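PDB 4MU6: kinectin 1 (Kinesin receptor) from Legionella pneumophila, which is an effector of unknown molecular function, represented here by its largely helical N-terminal coiled-coil domain, the whole protein being predicted to carry transmembrane and coiled-coil segments. Local coordinates for residues Lys19-Asp24 with Ile42-Ser47; Leu27-Leu32 with Asp284-Val289. All blocks are in the same frame, centred on the assembly; numbering follows the deposited sequence.

Interaction 1: Lys19-Asp24 with Ile42-Ser47; sequences KQFLAD and IPWIHS
F21, near the end of helix 10-22, meets W44 and I45 of the first turn of helix 43-105, and I42 just before it. Its CB starts the contact, lying 3.8 Å from I45 CG1. CG comes next and sits 3.7 Å from I45 CD1. I45 CD1 lies over one face of the F21 ring, 4.0 Å from its centroid and 25° off the normal, in a CH-pi contact nearer the ring's border than its centre. CD1 of F21 also rests against this methyl. On the other branch, F21 CD2 is 3.5 Å from W44 CD1, which lies in the ring plane at the edge. CE2 follows along W44 CD1 and CB. At the tip, F21 CZ is more loosely placed, 4.4 Å from I42 CG2. The F21 ring and the five-membered ring of W44 are oblique, with planes at 45°. CG of F21 is anti to its backbone N (chi1 179°), which carries the ring out toward the second helix. I42 is the N-cap residue of that helix. In the same turn P43 O accepts from both S47 N and S47 OG, one from each side of the carbonyl plane. This is a helix-helix contact of the all-helical N-terminal domain. I45 also touches H17 and I18 of helix 10-22. I42 leans on F263 of helix 227-273 and L35 of helix 29-38, where four helices come together.

Interaction 2: Leu27-Leu32 with Asp284-Val289; sequences LSFSGL and DALKSV
A285 CB and L286 CG approach the F29 ring obliquely. Its CE1 is 3.6 Å from A285 CB, and CZ lies a little farther from the same methyl. F29 CD1 is 3.6 Å from L286 CG and also touches L286 CD2. The F29 and L286 side chains run antiparallel, each reaching toward the other's helix. With chi1 at 172° the F29 ring leaves its own helix and reaches helix 280-294; chi2 of 78° sets which side of the ring, CD1 and CE1, meets it. One turn further on, L32 CB packs 3.9 Å from L286 CD2. The whole contact between the segments is apolar. It joins the first turn of helix 29-38 to the last helix of the modelled domain, within a helical bundle. S28 is the N-cap of helix 29-38. Its OG accepts from G31 N at 3.2 Å, with an N-H...O angle of 147°. L286 is buried and also touches K33 and I36 of helix 29-38 and L271 of helix 227-273. L32 packs on L267 of that same long helix.

The centres of the two interactions are about 16 Å apart, on the same side of the chain's centre. They lie about 42 and 57 Å from that centre, interaction 2 farther out. Their segments alternate in sequence: 19-24, 27-32, 42-47, then 284-289. Interaction 1 joins helix 10-22 to helix 43-105. Interaction 2 joins helix 29-38 to helix 280-294. They touch directly through L27, whose CD1 is 3.9 Å from L22 CD2 and also packs on F21 CE1. Helices 10-22 and 29-38, the start of helix 43-105 and helix 280-294 pack together, with helix 227-273 alongside. This brings helices from the start of the chain together with its last modelled helix.

Interaction 1: Lys19-Asp24 with Ile42-Ser47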
ATOM      1  N   LYS A  19      -0.494  39.199 -17.219  1.00 34.30           N
ATOM      2  CA  LYS A  19       0.656  40.068 -17.430  1.00 39.24           C
ATOM      3  C   LYS A  19       1.603  39.497 -18.487  1.00 46.25           C
ATOM      4  O   LYS A  19       2.099  40.230 -19.350  1.00 45.36           O
ATOM      5  CB  LYS A  19       1.394  40.312 -16.111  1.00 45.72           C
ATOM      6  CG  LYS A  19       0.686  41.274 -15.156  1.00 48.49           C
ATOM      7  CD  LYS A  19       1.530  41.503 -13.920  1.00 49.18           C
ATOM      8  CE  LYS A  19       0.929  42.561 -13.025  1.00 61.39           C
ATOM      9  NZ  LYS A  19       2.000  43.287 -12.277  1.00 70.08           N
ATOM     10  N   GLN A  20       1.838  38.186 -18.428  1.00 47.09           N
ATOM     11  CA  GLN A  20       2.727  37.536 -19.385  1.00 47.22           C
ATOM     12  C   GLN A  20       2.184  37.674 -20.808  1.00 46.79           C
ATOM     13  O   GLN A  20       2.932  37.927 -21.756  1.00 43.79           O
ATOM     14  CB  GLN A  20       2.941  36.064 -19.014  1.00 56.98           C
ATOM     15  CG  GLN A  20       3.762  35.294 -20.025  1.00 66.38           C
ATOM     16  CD  GLN A  20       5.117  35.925 -20.258  1.00 79.63           C
ATOM     17  OE1 GLN A  20       5.720  36.489 -19.342  1.00 84.64           O
ATOM     18  NE2 GLN A  20       5.601  35.845 -21.492  1.00 84.42           N
ATOM     19  N   PHE A  21       0.870  37.526 -20.941  1.00 41.44           N
ATOM     20  CA  PHE A  21       0.201  37.678 -22.223  1.00 33.61           C
ATOM     21  C   PHE A  21       0.326  39.116 -22.731  1.00 42.92           C
ATOM     22  O   PHE A  21       0.638  39.343 -23.899  1.00 37.53           O
ATOM     23  CB  PHE A  21      -1.264  37.292 -22.053  1.00 34.62           C
ATOM     24  CG  PHE A  21      -2.097  37.429 -23.304  1.00 39.22           C
ATOM     25  CD1 PHE A  21      -2.745  38.624 -23.598  1.00 33.33           C
ATOM     26  CD2 PHE A  21      -2.267  36.356 -24.156  1.00 37.92           C
ATOM     27  CE1 PHE A  21      -3.532  38.747 -24.729  1.00 32.89           C
ATOM     28  CE2 PHE A  21      -3.051  36.473 -25.290  1.00 34.46           C
ATOM     29  CZ  PHE A  21      -3.676  37.669 -25.578  1.00 37.51           C
ATOM     30  N   LEU A  22       0.086  40.084 -21.847  1.00 38.78           N
ATOM     31  CA  LEU A  22       0.154  41.490 -22.226  1.00 44.88           C
ATOM     32  C   LEU A  22       1.595  41.997 -22.382  1.00 50.76           C
ATOM     33  O   LEU A  22       1.811  43.150 -22.742  1.00 56.30           O
ATOM     34  CB  LEU A  22      -0.654  42.363 -21.252  1.00 39.43           C
ATOM     35  CG  LEU A  22      -2.173  42.150 -21.331  1.00 34.50           C
ATOM     36  CD1 LEU A  22      -2.935  42.833 -20.193  1.00 30.21           C
ATOM     37  CD2 LEU A  22      -2.715  42.598 -22.685  1.00 26.10           C
ATOM     38  N   ALA A  23       2.578  41.136 -22.121  1.00 50.40           N
ATOM     39  CA  ALA A  23       3.971  41.478 -22.396  1.00 47.46           C
ATOM     40  C   ALA A  23       4.188  41.534 -23.899  1.00 50.27           C
ATOM     41  O   ALA A  23       5.160  42.104 -24.375  1.00 58.48           O
ATOM     42  CB  ALA A  23       4.911  40.473 -21.767  1.00 46.20           C
ATOM     43  N   ASP A  24       3.270  40.919 -24.638  1.00 51.28           N
ATOM     44  CA  ASP A  24       3.261  40.956 -26.098  1.00 48.54           C
ATOM     45  C   ASP A  24       3.031  42.390 -26.611  1.00 45.71           C
ATOM     46  O   ASP A  24       1.960  42.967 -26.448  1.00 43.25           O
ATOM     47  CB  ASP A  24       2.170  40.015 -26.616  1.00 49.26           C
ATOM     48  CG  ASP A  24       2.319  39.687 -28.084  1.00 51.63           C
ATOM     49  OD1 ASP A  24       2.770  40.555 -28.867  1.00 40.24           O
ATOM     50  OD2 ASP A  24       1.971  38.549 -28.457  1.00 57.59           O
ATOM     51  N   ILE A  42     -10.219  34.944 -21.591  1.00 31.63           N
ATOM     52  CA  ILE A  42      -9.355  34.977 -22.767  1.00 35.15           C
ATOM     53  C   ILE A  42      -8.839  33.550 -22.958  1.00 31.35           C
ATOM     54  O   ILE A  42      -8.254  32.980 -22.033  1.00 25.77           O
ATOM     55  CB  ILE A  42      -8.153  35.942 -22.601  1.00 28.97           C
ATOM     56  CG1 ILE A  42      -8.603  37.321 -22.090  1.00 34.87           C
ATOM     57  CG2 ILE A  42      -7.352  36.025 -23.911  1.00 29.50           C
ATOM     58  CD1 ILE A  42      -9.825  37.885 -22.775  1.00 34.64           C
ATOM     59  N   PRO A  43      -9.101  32.955 -24.134  1.00 28.12           N
ATOM     60  CA  PRO A  43      -8.820  31.526 -24.322  1.00 34.13           C
ATOM     61  C   PRO A  43      -7.351  31.177 -24.202  1.00 34.32           C
ATOM     62  O   PRO A  43      -7.046  30.154 -23.597  1.00 30.22           O
ATOM     63  CB  PRO A  43      -9.329  31.250 -25.743  1.00 33.23           C
ATOM     64  CG  PRO A  43     -10.464  32.203 -25.893  1.00 31.88           C
ATOM     65  CD  PRO A  43      -9.954  33.479 -25.216  1.00 32.82           C
ATOM     66  N   TRP A  44      -6.461  31.990 -24.762  1.00 32.63           N
ATOM     67  CA  TRP A  44      -5.034  31.705 -24.627  1.00 41.47           C
ATOM     68  C   TRP A  44      -4.593  31.730 -23.165  1.00 38.02           C
ATOM     69  O   TRP A  44      -3.791  30.911 -22.732  1.00 37.40           O
ATOM     70  CB  TRP A  44      -4.190  32.693 -25.433  1.00 43.50           C
ATOM     71  CG  TRP A  44      -2.714  32.399 -25.339  1.00 45.16           C
ATOM     72  CD1 TRP A  44      -1.828  32.899 -24.418  1.00 44.56           C
ATOM     73  CD2 TRP A  44      -1.961  31.522 -26.185  1.00 47.34           C
ATOM     74  NE1 TRP A  44      -0.571  32.389 -24.651  1.00 47.17           N
ATOM     75  CE2 TRP A  44      -0.625  31.545 -25.730  1.00 44.80           C
ATOM     76  CE3 TRP A  44      -2.289  30.714 -27.281  1.00 54.65           C
ATOM     77  CZ2 TRP A  44       0.384  30.801 -26.338  1.00 53.42           C
ATOM     78  CZ3 TRP A  44      -1.280  29.972 -27.886  1.00 58.31           C
ATOM     79  CH2 TRP A  44       0.038  30.018 -27.409  1.00 53.36           C
ATOM     80  N   ILE A  45      -5.114  32.686 -22.411  1.00 37.14           N
ATOM     81  CA  ILE A  45      -4.714  32.858 -21.023  1.00 42.32           C
ATOM     82  C   ILE A  45      -5.309  31.770 -20.123  1.00 35.97           C
ATOM     83  O   ILE A  45      -4.630  31.218 -19.252  1.00 38.29           O
ATOM     84  CB  ILE A  45      -5.107  34.254 -20.503  1.00 41.40           C
ATOM     85  CG1 ILE A  45      -4.445  35.334 -21.364  1.00 39.21           C
ATOM     86  CG2 ILE A  45      -4.705  34.419 -19.049  1.00 36.14           C
ATOM     87  CD1 ILE A  45      -4.940  36.770 -21.091  1.00 31.47           C
ATOM     88  N   HIS A  46      -6.580  31.461 -20.334  1.00 31.33           N
ATOM     89  CA  HIS A  46      -7.209  30.416 -19.543  1.00 34.91           C
ATOM     90  C   HIS A  46      -6.567  29.047 -19.784  1.00 30.56           C
ATOM     91  O   HIS A  46      -6.456  28.244 -18.855  1.00 32.53           O
ATOM     92  CB  HIS A  46      -8.714  30.334 -19.778  1.00 40.38           C
ATOM     93  CG  HIS A  46      -9.409  29.482 -18.765  1.00 40.87           C
ATOM     94  ND1 HIS A  46      -9.276  29.697 -17.408  1.00 42.97           N
ATOM     95  CD2 HIS A  46     -10.193  28.389 -18.899  1.00 37.43           C
ATOM     96  CE1 HIS A  46      -9.969  28.785 -16.753  1.00 42.99           C
ATOM     97  NE2 HIS A  46     -10.539  27.982 -17.634  1.00 47.07           N
ATOM     98  N   SER A  47      -6.141  28.796 -21.023  1.00 33.23           N
ATOM     99  CA  SER A  47      -5.339  27.618 -21.342  1.00 39.85           C
ATOM    100  C   SER A  47      -4.053  27.573 -20.533  1.00 38.23           C
ATOM    101  O   SER A  47      -3.762  26.554 -19.906  1.00 36.34           O
ATOM    102  CB  SER A  47      -5.006  27.549 -22.833  1.00 44.65           C
ATOM    103  OG  SER A  47      -6.136  27.150 -23.583  1.00 48.89           O
TER

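Interaction 2: Leu27-Leu32 with Asp284-Val289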
ATOM      1  N   LEU A  27       0.242  42.948 -30.068  1.00 44.13           N
ATOM      2  CA  LEU A  27      -1.194  42.681 -30.117  1.00 37.31           C
ATOM      3  C   LEU A  27      -1.883  43.695 -31.039  1.00 34.97           C
ATOM      4  O   LEU A  27      -1.409  44.820 -31.196  1.00 39.59           O
ATOM      5  CB  LEU A  27      -1.780  42.708 -28.709  1.00 35.40           C
ATOM      6  CG  LEU A  27      -1.150  41.665 -27.780  1.00 38.45           C
ATOM      7  CD1 LEU A  27      -1.530  41.915 -26.304  1.00 35.89           C
ATOM      8  CD2 LEU A  27      -1.557  40.251 -28.217  1.00 43.23           C
ATOM      9  N   SER A  28      -2.976  43.287 -31.677  1.00 29.22           N
ATOM     10  CA  SER A  28      -3.607  44.113 -32.707  1.00 41.53           C
ATOM     11  C   SER A  28      -4.933  44.715 -32.236  1.00 41.32           C
ATOM     12  O   SER A  28      -5.581  44.175 -31.336  1.00 36.21           O
ATOM     13  CB  SER A  28      -3.862  43.278 -33.960  1.00 38.61           C
ATOM     14  OG  SER A  28      -4.838  42.285 -33.694  1.00 40.34           O
ATOM     15  N   PHE A  29      -5.346  45.817 -32.859  1.00 35.24           N
ATOM     16  CA  PHE A  29      -6.637  46.407 -32.542  1.00 37.83           C
ATOM     17  C   PHE A  29      -7.807  45.409 -32.604  1.00 42.85           C
ATOM     18  O   PHE A  29      -8.560  45.263 -31.633  1.00 33.77           O
ATOM     19  CB  PHE A  29      -6.971  47.613 -33.432  1.00 41.70           C
ATOM     20  CG  PHE A  29      -8.376  48.087 -33.241  1.00 29.98           C
ATOM     21  CD1 PHE A  29      -8.701  48.849 -32.136  1.00 29.16           C
ATOM     22  CD2 PHE A  29      -9.384  47.686 -34.106  1.00 30.56           C
ATOM     23  CE1 PHE A  29     -10.003  49.232 -31.906  1.00 36.39           C
ATOM     24  CE2 PHE A  29     -10.697  48.069 -33.882  1.00 37.85           C
ATOM     25  CZ  PHE A  29     -11.006  48.847 -32.783  1.00 34.52           C
ATOM     26  N   SER A  30      -7.978  44.751 -33.748  1.00 38.12           N
ATOM     27  CA  SER A  30      -9.143  43.874 -33.936  1.00 40.53           C
ATOM     28  C   SER A  30      -9.094  42.658 -33.014  1.00 34.01           C
ATOM     29  O   SER A  30     -10.129  42.190 -32.534  1.00 30.67           O
ATOM     30  CB  SER A  30      -9.330  43.469 -35.408  1.00 36.54           C
ATOM     31  OG  SER A  30      -8.139  42.943 -35.959  1.00 52.84           O
ATOM     32  N   GLY A  31      -7.889  42.162 -32.748  1.00 38.53           N
ATOM     33  CA  GLY A  31      -7.717  41.120 -31.755  1.00 38.68           C
ATOM     34  C   GLY A  31      -8.236  41.553 -30.391  1.00 41.33           C
ATOM     35  O   GLY A  31      -9.082  40.887 -29.782  1.00 30.61           O
ATOM     36  N   LEU A  32      -7.729  42.680 -29.910  1.00 38.41           N
ATOM     37  CA  LEU A  32      -8.075  43.138 -28.576  1.00 31.73           C
ATOM     38  C   LEU A  32      -9.552  43.517 -28.488  1.00 32.71           C
ATOM     39  O   LEU A  32     -10.217  43.199 -27.496  1.00 34.86           O
ATOM     40  CB  LEU A  32      -7.155  44.280 -28.147  1.00 34.43           C
ATOM     41  CG  LEU A  32      -5.750  43.760 -27.815  1.00 31.92           C
ATOM     42  CD1 LEU A  32      -4.756  44.894 -27.653  1.00 28.34           C
ATOM     43  CD2 LEU A  32      -5.792  42.906 -26.555  1.00 27.89           C
ATOM     44  N   ASP A 284      -7.592  54.840 -28.425  1.00 38.26           N
ATOM     45  CA  ASP A 284      -8.812  55.526 -28.041  1.00 37.67           C
ATOM     46  C   ASP A 284     -10.036  54.702 -28.422  1.00 39.38           C
ATOM     47  O   ASP A 284     -11.024  54.679 -27.684  1.00 28.99           O
ATOM     48  CB  ASP A 284      -8.882  56.917 -28.662  1.00 33.15           C
ATOM     49  CG  ASP A 284      -7.980  57.913 -27.952  1.00 45.89           C
ATOM     50  OD1 ASP A 284      -7.488  57.592 -26.842  1.00 47.02           O
ATOM     51  OD2 ASP A 284      -7.772  59.016 -28.502  1.00 50.27           O
ATOM     52  N   ALA A 285      -9.958  54.030 -29.571  1.00 32.04           N
ATOM     53  CA  ALA A 285     -11.050  53.184 -30.038  1.00 36.65           C
ATOM     54  C   ALA A 285     -11.250  51.977 -29.113  1.00 31.90           C
ATOM     55  O   ALA A 285     -12.367  51.495 -28.953  1.00 31.93           O
ATOM     56  CB  ALA A 285     -10.804  52.722 -31.458  1.00 38.69           C
ATOM     57  N   LEU A 286     -10.178  51.499 -28.498  1.00 25.88           N
ATOM     58  CA  LEU A 286     -10.303  50.353 -27.599  1.00 34.02           C
ATOM     59  C   LEU A 286     -10.902  50.806 -26.265  1.00 39.69           C
ATOM     60  O   LEU A 286     -11.709  50.096 -25.650  1.00 32.87           O
ATOM     61  CB  LEU A 286      -8.962  49.667 -27.379  1.00 34.68           C
ATOM     62  CG  LEU A 286      -8.390  48.814 -28.512  1.00 37.07           C
ATOM     63  CD1 LEU A 286      -6.959  48.471 -28.168  1.00 31.26           C
ATOM     64  CD2 LEU A 286      -9.221  47.537 -28.748  1.00 33.72           C
ATOM     65  N   LYS A 287     -10.492  51.996 -25.837  1.00 32.82           N
ATOM     66  CA  LYS A 287     -11.013  52.616 -24.631  1.00 34.20           C
ATOM     67  C   LYS A 287     -12.513  52.860 -24.757  1.00 31.47           C
ATOM     68  O   LYS A 287     -13.264  52.695 -23.796  1.00 32.00           O
ATOM     69  CB  LYS A 287     -10.269  53.917 -24.350  1.00 31.55           C
ATOM     70  CG  LYS A 287      -8.876  53.705 -23.744  1.00 36.95           C
ATOM     71  CD  LYS A 287      -8.011  54.970 -23.911  1.00 43.32           C
ATOM     72  CE  LYS A 287      -7.185  55.284 -22.661  1.00 45.46           C
ATOM     73  NZ  LYS A 287      -6.392  54.131 -22.159  1.00 55.52           N
ATOM     74  N   SER A 288     -12.948  53.232 -25.952  1.00 31.06           N
ATOM     75  CA  SER A 288     -14.374  53.359 -26.221  1.00 35.83           C
ATOM     76  C   SER A 288     -15.122  52.037 -25.969  1.00 34.66           C
ATOM     77  O   SER A 288     -16.173  52.030 -25.343  1.00 29.10           O
ATOM     78  CB  SER A 288     -14.605  53.854 -27.647  1.00 34.74           C
ATOM     79  OG  SER A 288     -15.979  53.797 -27.989  1.00 41.67           O
ATOM     80  N   VAL A 289     -14.574  50.922 -26.441  1.00 35.26           N
ATOM     81  CA  VAL A 289     -15.220  49.632 -26.228  1.00 34.15           C
ATOM     82  C   VAL A 289     -15.174  49.246 -24.747  1.00 38.37           C
ATOM     83  O   VAL A 289     -16.156  48.739 -24.182  1.00 30.83           O
ATOM     84  CB  VAL A 289     -14.598  48.497 -27.089  1.00 30.35           C
ATOM     85  CG1 VAL A 289     -15.382  47.217 -26.879  1.00 29.42           C
ATOM     86  CG2 VAL A 289     -14.635  48.868 -28.537  1.00 29.07           C
TER